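Local coordinates for peptidoglycan synthetase penicillin-binding protein 3 (Bifidobacterium adolescentis, PDB 4YE5) that probably binds penicillin and, as a member of the transpeptidase family, is likely to cross-link peptidoglycan in cell-wall synthesis, at residues A[220-225]-A[547-552]; A[34-39]-A[214-219]; A[479-484]-A[553-558]. All blocks are in the same frame, centred on the assembly; numbering follows the deposited sequence.

Interaction 1: A[220-225]-A[547-552]; sequences DRDVQW and MQKYEV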
loop_
_atom_site.group_PDB
_atom_site.type_symbol
_atom_site.label_atom_id
_atom_site.label_comp_id
_atom_site.label_asym_id
_atom_site.label_seq_id
_atom_site.Cartn_x
_atom_site.Cartn_y
_atom_site.Cartn_z
ATOM N N ASP A 220 -9.155 1.071 5.290
ATOM C CA ASP A 220 -9.997 0.930 6.483
ATOM C C ASP A 220 -9.659 -0.393 7.154
ATOM O O ASP A 220 -9.757 -1.445 6.531
ATOM C CB ASP A 220 -11.476 0.899 6.088
ATOM C CG ASP A 220 -12.403 0.822 7.294
ATOM O OD1 ASP A 220 -12.567 -0.289 7.839
ATOM O OD2 ASP A 220 -12.961 1.872 7.695
ATOM N N ARG A 221 -9.300 -0.316 8.433
ATOM C CA ARG A 221 -8.828 -1.456 9.226
ATOM C C ARG A 221 -9.860 -2.581 9.213
ATOM O O ARG A 221 -9.505 -3.743 9.084
ATOM C CB ARG A 221 -8.587 -0.985 10.677
ATOM C CG ARG A 221 -7.582 -1.761 11.504
ATOM C CD ARG A 221 -7.444 -1.167 12.932
ATOM N NE ARG A 221 -8.740 -1.149 13.584
ATOM C CZ ARG A 221 -9.157 -2.051 14.467
ATOM N NH1 ARG A 221 -8.357 -3.019 14.883
ATOM N NH2 ARG A 221 -10.376 -1.955 14.965
ATOM N N ASP A 222 -11.140 -2.232 9.338
ATOM C CA ASP A 222 -12.213 -3.238 9.359
ATOM C C ASP A 222 -12.433 -3.901 7.998
ATOM O O ASP A 222 -12.649 -5.114 7.918
ATOM C CB ASP A 222 -13.521 -2.634 9.887
ATOM C CG ASP A 222 -13.340 -1.960 11.256
ATOM O OD1 ASP A 222 -13.059 -2.680 12.244
ATOM O OD2 ASP A 222 -13.451 -0.709 11.341
ATOM N N VAL A 223 -12.390 -3.127 6.922
ATOM C CA VAL A 223 -12.514 -3.747 5.592
ATOM C C VAL A 223 -11.278 -4.606 5.283
ATOM O O VAL A 223 -11.384 -5.702 4.724
ATOM C CB VAL A 223 -12.703 -2.686 4.489
ATOM C CG1 VAL A 223 -12.792 -3.343 3.103
ATOM C CG2 VAL A 223 -13.975 -1.818 4.780
ATOM N N GLN A 224 -10.102 -4.097 5.631
ATOM C CA GLN A 224 -8.865 -4.835 5.385
ATOM C C GLN A 224 -8.879 -6.152 6.160
ATOM O O GLN A 224 -8.549 -7.210 5.629
ATOM C CB GLN A 224 -7.642 -3.999 5.815
ATOM C CG GLN A 224 -6.295 -4.713 5.539
ATOM C CD GLN A 224 -5.878 -4.671 4.063
ATOM O OE1 GLN A 224 -6.287 -3.795 3.311
ATOM N NE2 GLN A 224 -5.011 -5.591 3.674
ATOM N N TRP A 225 -9.273 -6.086 7.421
ATOM C CA TRP A 225 -9.316 -7.290 8.253
ATOM C C TRP A 225 -10.290 -8.306 7.682
ATOM O O TRP A 225 -9.958 -9.489 7.586
ATOM C CB TRP A 225 -9.696 -6.983 9.708
ATOM C CG TRP A 225 -9.628 -8.212 10.587
ATOM C CD1 TRP A 225 -8.547 -8.643 11.317
ATOM C CD2 TRP A 225 -10.672 -9.175 10.815
ATOM N NE1 TRP A 225 -8.861 -9.805 11.981
ATOM C CE2 TRP A 225 -10.153 -10.157 11.685
ATOM C CE3 TRP A 225 -11.991 -9.308 10.359
ATOM C CZ2 TRP A 225 -10.906 -11.255 12.108
ATOM C CZ3 TRP A 225 -12.738 -10.403 10.782
ATOM C CH2 TRP A 225 -12.192 -11.358 11.645
HETATM N N MSE A 547 -21.842 -4.014 1.789
HETATM C CA MSE A 547 -23.197 -3.468 1.764
HETATM C C MSE A 547 -23.750 -3.361 3.185
HETATM O O MSE A 547 -24.466 -2.424 3.495
HETATM C CB MSE A 547 -24.152 -4.327 0.901
HETATM C CG MSE A 547 -23.712 -4.566 -0.523
HETATM SE SE MSE A 547 -23.672 -2.949 -1.607
HETATM C CE MSE A 547 -21.787 -2.556 -1.520
ATOM N N GLN A 548 -23.439 -4.333 4.035
ATOM C CA GLN A 548 -23.910 -4.307 5.433
ATOM C C GLN A 548 -23.158 -3.252 6.241
ATOM O O GLN A 548 -23.764 -2.480 6.971
ATOM C CB GLN A 548 -23.742 -5.692 6.093
ATOM C CG GLN A 548 -23.797 -5.703 7.651
ATOM C CD GLN A 548 -25.204 -5.905 8.206
ATOM O OE1 GLN A 548 -26.116 -6.311 7.483
ATOM N NE2 GLN A 548 -25.383 -5.627 9.499
ATOM N N LYS A 549 -21.828 -3.216 6.105
ATOM C CA LYS A 549 -21.029 -2.250 6.862
ATOM C C LYS A 549 -21.429 -0.818 6.553
ATOM O O LYS A 549 -21.603 -0.016 7.454
ATOM C CB LYS A 549 -19.527 -2.409 6.602
ATOM C CG LYS A 549 -18.652 -1.403 7.396
ATOM C CD LYS A 549 -17.146 -1.652 7.099
ATOM C CE LYS A 549 -16.276 -0.506 7.616
ATOM N NZ LYS A 549 -16.472 -0.373 9.077
ATOM N N TYR A 550 -21.559 -0.489 5.277
ATOM C CA TYR A 550 -21.857 0.898 4.916
ATOM C C TYR A 550 -23.346 1.155 4.760
ATOM O O TYR A 550 -23.755 2.248 4.352
ATOM C CB TYR A 550 -21.071 1.309 3.661
ATOM C CG TYR A 550 -19.582 1.292 3.926
ATOM C CD1 TYR A 550 -18.971 2.331 4.634
ATOM C CD2 TYR A 550 -18.797 0.217 3.534
ATOM C CE1 TYR A 550 -17.607 2.311 4.911
ATOM C CE2 TYR A 550 -17.425 0.195 3.796
ATOM C CZ TYR A 550 -16.837 1.239 4.483
ATOM O OH TYR A 550 -15.474 1.211 4.747
ATOM N N GLU A 551 -24.157 0.156 5.116
ATOM C CA GLU A 551 -25.613 0.312 5.092
ATOM C C GLU A 551 -26.087 0.828 3.736
ATOM O O GLU A 551 -26.833 1.805 3.653
ATOM C CB GLU A 551 -26.071 1.250 6.227
ATOM C CG GLU A 551 -25.570 0.800 7.608
ATOM C CD GLU A 551 -26.098 1.655 8.757
ATOM O OE1 GLU A 551 -25.329 2.503 9.259
ATOM O OE2 GLU A 551 -27.276 1.476 9.161
ATOM N N VAL A 552 -25.626 0.179 2.671
ATOM C CA VAL A 552 -25.948 0.611 1.311
ATOM C C VAL A 552 -27.411 0.265 1.015
ATOM O O VAL A 552 -27.840 -0.863 1.257
ATOM C CB VAL A 552 -24.999 -0.063 0.284
ATOM C CG1 VAL A 552 -25.280 0.451 -1.142
ATOM C CG2 VAL A 552 -23.513 0.183 0.679
HETATM O O HOH W 1 -14.444 3.305 6.032
HETATM O O HOH W 2 -14.453 1.284 9.869
#
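Val223 and Lys549 mark the nearest backbone approach, CA to CA 8.7 Å, which brings the first turn of helix 221-238 opposite the last turn of helix 535-549 at a distance that only side chains and water can bridge. Lys549 is the long arm. Its chain runs extended from CG, anti to the backbone N, until the last torsion (chi4 59°) turns NZ toward Asp222, whose side chain it crosses at about a right angle; the resulting salt bridge to Asp222 OD2 is long, 3.8 Å. Arg221 extends this charge network by a similarly long pairing with Asp222 OD1. A water accepts from Lys549 NZ at 2.7 Å and stands within donating distance of Asp220 OD2 and Asp222 OD2, though the acceptors around it outnumber its protons.

Tyr550 and Asp220 approach from opposite directions, the ring steeply inclined to the carboxylate (planes 73° apart), and Tyr550 OH stays 3.9 Å from Asp220 OD2. A second water, lying in the plane of the phenol ring, fills the step by donating to Asp220 OD2 at 2.6 Å and binding Tyr550 OH at 2.7 Å. Val223 CG2 sits at the edge of the same ring, 3.4 Å from Tyr550 OH, while Lys549 CG covers one ring face.

Asp220 serves both sides: OD2 takes the waters, whereas OD1 accepts from Val223 N (156°) and weakly from Asp222 N. Two helix ends thus confront each other, one opened by an aspartate N-cap, the other closed by a Schellman motif in which Val552 N returns to Met547 O and Glu551, with positive phi, is the C-prime residue.

Interaction 2: A[34-39]-A[214-219]; sequences KIMDTN and DVTLTI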
loop_
_atom_site.group_PDB
_atom_site.type_symbol
_atom_site.label_atom_id
_atom_site.label_comp_id
_atom_site.label_asym_id
_atom_site.label_seq_id
_atom_site.Cartn_x
_atom_site.Cartn_y
_atom_site.Cartn_z
ATOM N N LYS A 34 3.587 8.492 13.026
ATOM C CA LYS A 34 2.719 7.318 13.037
ATOM C C LYS A 34 2.141 7.018 11.651
ATOM O O LYS A 34 2.111 7.880 10.760
ATOM C CB LYS A 34 1.549 7.492 14.021
ATOM C CG LYS A 34 1.898 8.027 15.409
ATOM C CD LYS A 34 0.652 8.004 16.303
ATOM C CE LYS A 34 0.544 9.234 17.210
ATOM N NZ LYS A 34 1.785 9.539 17.981
ATOM N N ILE A 35 1.689 5.785 11.486
ATOM C CA ILE A 35 0.838 5.423 10.358
ATOM C C ILE A 35 -0.522 5.058 10.928
ATOM O O ILE A 35 -0.615 4.305 11.903
ATOM C CB ILE A 35 1.399 4.239 9.556
ATOM C CG1 ILE A 35 2.764 4.607 8.959
ATOM C CG2 ILE A 35 0.390 3.846 8.424
ATOM C CD1 ILE A 35 3.612 3.410 8.508
HETATM N N MSE A 36 -1.573 5.610 10.331
HETATM C CA MSE A 36 -2.934 5.404 10.812
HETATM C C MSE A 36 -3.840 4.979 9.672
HETATM O O MSE A 36 -3.539 5.256 8.516
HETATM C CB MSE A 36 -3.459 6.714 11.411
HETATM C CG MSE A 36 -2.734 7.113 12.690
HETATM SE SE MSE A 36 -3.257 8.897 13.251
HETATM C CE MSE A 36 -2.570 9.924 11.743
ATOM N N ASP A 37 -4.950 4.311 9.984
ATOM C CA ASP A 37 -5.894 3.954 8.927
ATOM C C ASP A 37 -6.771 5.178 8.656
ATOM O O ASP A 37 -6.611 6.233 9.299
ATOM C CB ASP A 37 -6.715 2.679 9.269
ATOM C CG ASP A 37 -8.024 2.959 10.050
ATOM O OD1 ASP A 37 -8.160 4.011 10.714
ATOM O OD2 ASP A 37 -8.942 2.094 9.997
ATOM N N THR A 38 -7.714 5.018 7.738
ATOM C CA THR A 38 -8.568 6.107 7.290
ATOM C C THR A 38 -9.342 6.809 8.419
ATOM O O THR A 38 -9.701 7.970 8.280
ATOM C CB THR A 38 -9.536 5.627 6.185
ATOM O OG1 THR A 38 -10.070 6.754 5.480
ATOM C CG2 THR A 38 -10.672 4.800 6.777
ATOM N N ASN A 39 -9.583 6.110 9.528
ATOM C CA ASN A 39 -10.322 6.683 10.654
ATOM C C ASN A 39 -9.439 7.120 11.822
ATOM O O ASN A 39 -9.942 7.431 12.889
ATOM C CB ASN A 39 -11.367 5.701 11.183
ATOM C CG ASN A 39 -12.309 5.224 10.101
ATOM O OD1 ASN A 39 -12.387 4.034 9.819
ATOM N ND2 ASN A 39 -13.012 6.159 9.472
ATOM N N ASP A 214 2.670 12.466 10.708
ATOM C CA ASP A 214 1.876 11.238 10.705
ATOM C C ASP A 214 1.195 11.058 9.352
ATOM O O ASP A 214 0.840 12.032 8.694
ATOM C CB ASP A 214 0.818 11.259 11.801
ATOM C CG ASP A 214 1.411 11.520 13.188
ATOM O OD1 ASP A 214 2.485 10.965 13.521
ATOM O OD2 ASP A 214 0.779 12.273 13.947
ATOM N N VAL A 215 1.005 9.804 8.962
ATOM C CA VAL A 215 0.438 9.469 7.667
ATOM C C VAL A 215 -0.872 8.720 7.877
ATOM O O VAL A 215 -0.921 7.719 8.608
ATOM C CB VAL A 215 1.419 8.580 6.864
ATOM C CG1 VAL A 215 0.729 7.972 5.650
ATOM C CG2 VAL A 215 2.649 9.382 6.445
ATOM N N THR A 216 -1.934 9.209 7.249
ATOM C CA THR A 216 -3.237 8.544 7.273
ATOM C C THR A 216 -3.510 7.858 5.933
ATOM O O THR A 216 -3.457 8.507 4.882
ATOM C CB THR A 216 -4.353 9.576 7.561
ATOM O OG1 THR A 216 -4.189 10.099 8.889
ATOM C CG2 THR A 216 -5.734 8.946 7.436
ATOM N N LEU A 217 -3.795 6.553 5.975
ATOM C CA LEU A 217 -4.056 5.757 4.768
ATOM C C LEU A 217 -5.525 5.867 4.387
ATOM O O LEU A 217 -6.350 6.210 5.226
ATOM C CB LEU A 217 -3.736 4.266 5.031
ATOM C CG LEU A 217 -2.346 3.958 5.613
ATOM C CD1 LEU A 217 -2.142 2.410 5.672
ATOM C CD2 LEU A 217 -1.316 4.621 4.720
ATOM N N THR A 218 -5.851 5.565 3.133
ATOM C CA THR A 218 -7.246 5.378 2.748
ATOM C C THR A 218 -7.765 4.000 3.201
ATOM O O THR A 218 -8.975 3.760 3.203
ATOM C CB THR A 218 -7.410 5.462 1.235
ATOM O OG1 THR A 218 -6.606 4.446 0.630
ATOM C CG2 THR A 218 -6.979 6.868 0.706
ATOM N N ILE A 219 -6.846 3.102 3.559
ATOM C CA ILE A 219 -7.217 1.759 4.005
ATOM C C ILE A 219 -8.073 1.841 5.266
ATOM O O ILE A 219 -7.754 2.581 6.192
ATOM C CB ILE A 219 -5.973 0.901 4.341
ATOM C CG1 ILE A 219 -5.061 0.746 3.124
ATOM C CG2 ILE A 219 -6.381 -0.476 4.921
ATOM C CD1 ILE A 219 -5.619 -0.187 2.025
HETATM O O HOH W 3 3.907 11.345 15.893
HETATM O O HOH W 4 -10.982 5.557 3.086
#
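Thr38 N does not bond to Leu217 O, close by but badly angled, and gives its hydrogen to Ile219 O at 2.9 Å, departing from the alternation of bonds that the strands keep up to that point. The switch follows from the turn of the backbone at Thr218, which swings the next carbonyl but one round to the amide. Before it the pairing is regular and parallel: Val215 N gives to Lys34 O, Met36 N to Val215 O at 2.8 Å, and Leu217 N to Met36 O. The other end is irregular too, since Lys34 N donates to a side chain, Asp214 OD1, at 2.8 Å and an almost perfectly straight 179°. A water donates to the same oxygen.

On one sheet face Met36 reaches over the partner strand. A bend at chi3 (-64°) brings the terminal methyl CE of this selenomethionine to 3.3 Å from Thr216 OG1 and 3.6 Å from Asp214 CB. On the other face Ile35 CG2 meets Leu217 CG at 3.9 Å, and Ile173 of helix 172-176 packs on both residues.

Past the strands, polar groups take over. Asp37 OD1 accepts from Asn39 N, from above the carboxylate plane, making an Asx turn, and Asp37 OD2 receives Arg221 N. Thr38 OG1 binds Lys431 NZ and a water, 2.8 Å away, that also donates to Thr218 O.

Strand 35-36 next to 214-217 forms the parallel centre of an otherwise antiparallel mixed sheet, with 42-46 and 430-434 on the flanks. By setting 35-36 beside 214-217 and 430-434, the sheet probably joins the elongated N-terminal part to the transpeptidase part, consistent with the two-module build of class B penicillin-binding proteins.

Interaction 3: A[479-484]-A[553-558]; sequences DGYRMA and PASSPR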
loop_
_atom_site.group_PDB
_atom_site.type_symbol
_atom_site.label_atom_id
_atom_site.label_comp_id
_atom_site.label_asym_id
_atom_site.label_seq_id
_atom_site.Cartn_x
_atom_site.Cartn_y
_atom_site.Cartn_z
ATOM N N ASP A 479 -27.404 -10.861 -1.795
ATOM C CA ASP A 479 -28.856 -10.716 -1.695
ATOM C C ASP A 479 -29.272 -9.250 -1.558
ATOM O O ASP A 479 -28.754 -8.531 -0.701
ATOM C CB ASP A 479 -29.412 -11.514 -0.519
ATOM C CG ASP A 479 -30.935 -11.478 -0.470
ATOM O OD1 ASP A 479 -31.550 -11.693 -1.534
ATOM O OD2 ASP A 479 -31.513 -11.222 0.613
ATOM N N GLY A 480 -30.170 -8.815 -2.434
ATOM C CA GLY A 480 -30.661 -7.448 -2.425
ATOM C C GLY A 480 -29.890 -6.505 -3.341
ATOM O O GLY A 480 -30.266 -5.350 -3.501
ATOM N N TYR A 481 -28.807 -6.969 -3.957
ATOM C CA TYR A 481 -27.985 -6.030 -4.725
ATOM C C TYR A 481 -27.669 -6.500 -6.131
ATOM O O TYR A 481 -27.300 -7.658 -6.347
ATOM C CB TYR A 481 -26.681 -5.726 -3.968
ATOM C CG TYR A 481 -26.937 -5.118 -2.593
ATOM C CD1 TYR A 481 -27.144 -5.926 -1.478
ATOM C CD2 TYR A 481 -26.991 -3.744 -2.420
ATOM C CE1 TYR A 481 -27.395 -5.380 -0.227
ATOM C CE2 TYR A 481 -27.240 -3.189 -1.163
ATOM C CZ TYR A 481 -27.443 -4.010 -0.078
ATOM O OH TYR A 481 -27.684 -3.459 1.171
ATOM N N ARG A 482 -27.783 -5.586 -7.083
ATOM C CA ARG A 482 -27.381 -5.868 -8.463
ATOM C C ARG A 482 -25.873 -5.716 -8.602
ATOM O O ARG A 482 -25.304 -4.804 -8.012
ATOM C CB ARG A 482 -28.114 -4.916 -9.409
ATOM C CG ARG A 482 -29.618 -5.187 -9.453
ATOM C CD ARG A 482 -30.411 -4.045 -10.077
ATOM N NE ARG A 482 -29.902 -3.625 -11.379
ATOM C CZ ARG A 482 -30.335 -2.541 -12.020
ATOM N NH1 ARG A 482 -31.295 -1.786 -11.488
ATOM N NH2 ARG A 482 -29.824 -2.214 -13.196
HETATM N N MSE A 483 -25.234 -6.609 -9.371
HETATM C CA MSE A 483 -23.790 -6.545 -9.618
HETATM C C MSE A 483 -23.504 -6.452 -11.103
HETATM O O MSE A 483 -24.231 -7.014 -11.918
HETATM C CB MSE A 483 -23.073 -7.809 -9.094
HETATM C CG MSE A 483 -22.931 -7.873 -7.560
HETATM SE SE MSE A 483 -21.993 -9.486 -6.950
HETATM C CE MSE A 483 -23.411 -10.724 -7.187
ATOM N N ALA A 484 -22.425 -5.759 -11.447
ATOM C CA ALA A 484 -21.926 -5.757 -12.813
ATOM C C ALA A 484 -20.528 -6.332 -12.692
ATOM O O ALA A 484 -19.700 -5.793 -11.952
ATOM C CB ALA A 484 -21.861 -4.356 -13.370
ATOM N N PRO A 553 -28.187 1.234 0.499
ATOM C CA PRO A 553 -29.575 0.918 0.155
ATOM C C PRO A 553 -29.662 -0.189 -0.896
ATOM O O PRO A 553 -28.854 -0.200 -1.829
ATOM C CB PRO A 553 -30.108 2.237 -0.428
ATOM C CG PRO A 553 -29.208 3.294 0.103
ATOM C CD PRO A 553 -27.850 2.637 0.193
ATOM N N ALA A 554 -30.617 -1.102 -0.730
ATOM C CA ALA A 554 -30.844 -2.189 -1.677
ATOM C C ALA A 554 -31.083 -1.680 -3.102
ATOM O O ALA A 554 -31.593 -0.581 -3.303
ATOM C CB ALA A 554 -32.012 -3.047 -1.209
ATOM N N SER A 555 -30.715 -2.483 -4.094
ATOM C CA SER A 555 -30.924 -2.100 -5.490
ATOM C C SER A 555 -32.397 -1.987 -5.850
ATOM O O SER A 555 -33.244 -2.629 -5.242
ATOM C CB SER A 555 -30.263 -3.122 -6.423
ATOM O OG SER A 555 -28.842 -3.063 -6.329
ATOM N N SER A 556 -32.686 -1.180 -6.864
ATOM C CA SER A 556 -33.989 -1.166 -7.515
ATOM C C SER A 556 -34.044 -2.239 -8.606
ATOM O O SER A 556 -33.004 -2.695 -9.085
ATOM C CB SER A 556 -34.254 0.216 -8.123
ATOM O OG SER A 556 -34.368 1.205 -7.110
ATOM N N PRO A 557 -35.259 -2.659 -8.997
ATOM C CA PRO A 557 -35.371 -3.676 -10.047
ATOM C C PRO A 557 -34.694 -3.246 -11.352
ATOM O O PRO A 557 -34.745 -2.073 -11.733
ATOM C CB PRO A 557 -36.891 -3.792 -10.254
ATOM C CG PRO A 557 -37.482 -3.417 -8.923
ATOM C CD PRO A 557 -36.568 -2.331 -8.398
ATOM N N ARG A 558 -34.039 -4.192 -12.014
ATOM C CA ARG A 558 -33.458 -3.958 -13.333
ATOM C C ARG A 558 -34.552 -3.874 -14.415
ATOM O O ARG A 558 -35.329 -4.809 -14.584
ATOM C CB ARG A 558 -32.466 -5.082 -13.665
ATOM C CG ARG A 558 -31.622 -4.810 -14.906
ATOM C CD ARG A 558 -30.680 -5.981 -15.245
ATOM N NE ARG A 558 -29.770 -5.586 -16.314
ATOM C CZ ARG A 558 -29.103 -6.420 -17.099
ATOM N NH1 ARG A 558 -29.221 -7.734 -16.942
ATOM N NH2 ARG A 558 -28.314 -5.931 -18.048
HETATM O O HOH W 5 -33.108 -5.164 -4.272
#
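Ser555 grips the loop at Gly480 through Arg482 with both its amide and its hydroxyl. Its N donates to Gly480 O at 3.0 Å, nearly in line with the C=O bond, and the same carbonyl takes a water that also donates to Ser555 O at 2.7 Å. The hydroxyl is shared: Ser555 OG accepts from Arg482 N at 2.8 Å and 176°, and is hydrogen-bonded to Asp513 OD1 as well. The other carboxylate oxygen of Asp513 meets Ser556 N.

Residues 553 to 557 keep polyproline II-like backbone angles, and this extended tail beyond helix 535-549 lies against the loop that leads into edge strand 484-492, a strand whose sequence fits the K(T/S)G-type motif of penicillin-binding transpeptidases.

Arg482 runs obliquely past the tail, bent at chi3 (52°). Its NH1 donates to Ser556 O at 3.1 Å within the guanidinium plane, although it approaches that oxygen from above the carbonyl plane. Arg558 CA rests over one face of the guanidinium, at 3.6 Å from Arg482 NH1. NE of Arg482 forms a salt bridge with Glu466, a carboxylate that also makes a long, weak pair with Arg558 NE and would probably ease the closeness of the two cations. Arg558 NH2 is bonded to Ser467 OG. Tyr481 lays CE2 3.5 Å from Pro553 O, and its OH is hydrogen-bonded to the carbonyl oxygen Val552 O.

How the interactions relate
From the N terminus, 34-39 waits until 214-219 returns to it, so interaction 2 closes a loop of 174 residues that includes most of the N-terminal module. The chain then passes almost directly into 220-225, which opens interaction 1; its partner 547-552 arrives only 321 residues later, after most of the transpeptidase part has been traced. Within that span lies 479-484, and the tail 553-558 turns back to it, so interactions 1 and 3 cross, while interaction 2 precedes both. Interaction 1 touches each of the other two directly. It thereby bridges the mixed sheet and the C-terminal tail, whose contacts do not touch each other.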